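Local coordinates for dipicolinate synthase subunit A (Bacillus halodurans, PDB 3D4O), which is subunit A of dipicolinate synthase, which probably oxidises dihydrodipicolinate to the spore metabolite dipicolinate with NAD(P)+, at residues V9-D14 / E82-T87. Residues are numbered along the deposited sequence; the frame is centred on the assembly and turned at random.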
ATOM      1  N   VAL C   9     -31.149  15.625  -6.590  1.00 36.76           N
ATOM      2  CA  VAL C   9     -30.584  14.910  -7.714  1.00 35.56           C
ATOM      3  C   VAL C   9     -29.130  14.650  -7.362  1.00 34.83           C
ATOM      4  O   VAL C   9     -28.388  15.548  -6.959  1.00 32.25           O
ATOM      5  CB  VAL C   9     -30.728  15.646  -9.071  1.00 36.93           C
ATOM      6  CG1 VAL C   9     -30.014  16.973  -9.071  1.00 39.82           C
ATOM      7  CG2 VAL C   9     -30.196  14.771 -10.211  1.00 34.85           C
ATOM      8  N   ILE C  10     -28.795  13.375  -7.462  1.00 33.75           N
ATOM      9  CA  ILE C  10     -27.475  12.850  -7.224  1.00 33.41           C
ATOM     10  C   ILE C  10     -26.945  12.425  -8.568  1.00 33.48           C
ATOM     11  O   ILE C  10     -27.464  11.522  -9.204  1.00 31.99           O
ATOM     12  CB  ILE C  10     -27.506  11.649  -6.246  1.00 33.99           C
ATOM     13  CG1 ILE C  10     -28.080  12.065  -4.882  1.00 34.60           C
ATOM     14  CG2 ILE C  10     -26.115  11.068  -6.033  1.00 31.61           C
ATOM     15  CD1 ILE C  10     -27.896  11.009  -3.762  1.00 33.63           C
ATOM     16  N   ILE C  11     -25.878  13.095  -8.971  1.00 34.64           N
ATOM     17  CA  ILE C  11     -25.281  12.928 -10.294  1.00 34.75           C
ATOM     18  C   ILE C  11     -23.864  12.450 -10.164  1.00 34.86           C
ATOM     19  O   ILE C  11     -22.997  13.158  -9.662  1.00 34.68           O
ATOM     20  CB  ILE C  11     -25.297  14.261 -11.056  1.00 34.11           C
ATOM     21  CG1 ILE C  11     -26.719  14.847 -11.045  1.00 36.67           C
ATOM     22  CG2 ILE C  11     -24.835  14.078 -12.511  1.00 36.69           C
ATOM     23  CD1 ILE C  11     -26.844  16.176 -11.767  1.00 26.82           C
ATOM     24  N   GLY C  12     -23.657  11.228 -10.615  1.00 34.49           N
ATOM     25  CA  GLY C  12     -22.356  10.573 -10.560  1.00 34.54           C
ATOM     26  C   GLY C  12     -21.719  10.391  -9.200  1.00 33.46           C
ATOM     27  O   GLY C  12     -22.295  10.629  -8.129  1.00 32.15           O
ATOM     28  N   GLY C  13     -20.480   9.954  -9.302  1.00 33.78           N
ATOM     29  CA  GLY C  13     -19.604   9.760  -8.154  1.00 33.29           C
ATOM     30  C   GLY C  13     -18.917   8.429  -8.140  1.00 34.59           C
ATOM     31  O   GLY C  13     -18.704   7.780  -9.168  1.00 33.16           O
ATOM     32  N   ASP C  14     -18.569   8.027  -6.928  1.00 34.80           N
ATOM     33  CA  ASP C  14     -17.936   6.747  -6.720  1.00 36.25           C
ATOM     34  C   ASP C  14     -18.598   5.990  -5.594  1.00 35.47           C
ATOM     35  O   ASP C  14     -19.783   6.202  -5.314  1.00 34.51           O
ATOM     36  CB  ASP C  14     -16.417   6.868  -6.568  1.00 38.01           C
ATOM     37  CG  ASP C  14     -15.981   7.639  -5.338  1.00 37.99           C
ATOM     38  OD1 ASP C  14     -16.698   7.655  -4.331  1.00 40.27           O
ATOM     39  OD2 ASP C  14     -14.865   8.171  -5.356  1.00 37.93           O
ATOM     40  N   GLU C  82     -21.702   5.983 -19.589  1.00 45.74           N
ATOM     41  CA  GLU C  82     -22.378   7.120 -20.235  1.00 45.83           C
ATOM     42  C   GLU C  82     -21.816   8.461 -19.790  1.00 46.21           C
ATOM     43  O   GLU C  82     -21.466   8.674 -18.628  1.00 46.28           O
ATOM     44  CB  GLU C  82     -23.897   7.086 -20.002  1.00 45.19           C
ATOM     45  N   SER C  83     -21.750   9.349 -20.773  1.00 46.49           N
ATOM     46  CA  SER C  83     -21.271  10.728 -20.613  1.00 46.76           C
ATOM     47  C   SER C  83     -22.360  11.559 -19.989  1.00 45.75           C
ATOM     48  O   SER C  83     -23.509  11.501 -20.412  1.00 45.66           O
ATOM     49  CB  SER C  83     -20.913  11.349 -21.973  1.00 47.51           C
ATOM     50  OG  SER C  83     -19.999  10.529 -22.683  1.00 50.98           O
ATOM     51  N   ILE C  84     -21.976  12.341 -18.986  1.00 44.47           N
ATOM     52  CA  ILE C  84     -22.918  13.201 -18.252  1.00 43.16           C
ATOM     53  C   ILE C  84     -22.391  14.623 -18.150  1.00 41.75           C
ATOM     54  O   ILE C  84     -21.380  14.882 -17.526  1.00 41.38           O
ATOM     55  CB  ILE C  84     -23.185  12.612 -16.841  1.00 42.86           C
ATOM     56  CG1 ILE C  84     -23.738  11.197 -16.964  1.00 44.81           C
ATOM     57  CG2 ILE C  84     -24.162  13.458 -16.048  1.00 40.37           C
ATOM     58  CD1 ILE C  84     -23.762  10.461 -15.653  1.00 48.86           C
ATOM     59  N   VAL C  85     -23.072  15.541 -18.815  1.00 42.05           N
ATOM     60  CA  VAL C  85     -22.665  16.943 -18.789  1.00 41.14           C
ATOM     61  C   VAL C  85     -23.726  17.797 -18.144  1.00 40.58           C
ATOM     62  O   VAL C  85     -24.893  17.772 -18.529  1.00 41.31           O
ATOM     63  CB  VAL C  85     -22.317  17.505 -20.196  1.00 40.99           C
ATOM     64  CG1 VAL C  85     -21.925  18.963 -20.083  1.00 38.23           C
ATOM     65  CG2 VAL C  85     -21.181  16.712 -20.832  1.00 38.63           C
ATOM     66  N   LEU C  86     -23.290  18.533 -17.132  1.00 40.12           N
ATOM     67  CA  LEU C  86     -24.155  19.443 -16.392  1.00 40.47           C
ATOM     68  C   LEU C  86     -24.044  20.831 -16.996  1.00 41.23           C
ATOM     69  O   LEU C  86     -23.005  21.473 -16.923  1.00 41.32           O
ATOM     70  CB  LEU C  86     -23.771  19.482 -14.911  1.00 40.40           C
ATOM     71  CG  LEU C  86     -24.704  20.312 -14.026  1.00 39.40           C
ATOM     72  CD1 LEU C  86     -26.136  19.788 -14.076  1.00 43.01           C
ATOM     73  CD2 LEU C  86     -24.208  20.322 -12.614  1.00 42.01           C
ATOM     74  N   THR C  87     -25.137  21.283 -17.584  1.00 41.91           N
ATOM     75  CA  THR C  87     -25.165  22.580 -18.249  1.00 42.73           C
ATOM     76  C   THR C  87     -25.782  23.687 -17.417  1.00 44.31           C
ATOM     77  O   THR C  87     -26.322  23.472 -16.337  1.00 45.40           O
ATOM     78  CB  THR C  87     -25.973  22.517 -19.545  1.00 42.28           C
ATOM     79  OG1 THR C  87     -27.303  22.113 -19.240  1.00 42.73           O
ATOM     80  CG2 THR C  87     -25.371  21.541 -20.527  1.00 41.62           C
TER
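Ile11, the last residue of strand 7-11, meets Ile84 and Leu86 through the two branches of its side chain, in a buried, purely apolar contact without a hydrogen bond. At CB the side chain divides. With chi1 at -52° CG1 sits beside the backbone N and CG2 is anti to it; the CG2 methyl of Ile11 lies 3.7 Å from CG2 of Ile84, the closest approach between the segments. Ile84 likewise holds CG2 anti to its backbone N, and the two side chains cross at a slant. The other branch of Ile11 continues through CG1, extended at chi2 180°, and delivers CD1 to Leu86, whose CD1 methyl is 4.3 Å from Ile11 CD1. Ile84 and Leu86 direct their side chains at the strand, whereas Val85 between them points away. Gly12, at a positive phi of 59°, turns the chain towards Asp14, which caps helix 15-26. The 82-87 segment passes the C-terminal end of strand 7-11, rising on the side to which Ile11 points, before Thr87 caps helix 88-92. Strand 7-11 is central in an all-parallel sheet of Rossmann order, 3-2-1-4-5-6, between 30-34, where Ile84 touches Val34, and 61-63, where Ile11 touches Ile62.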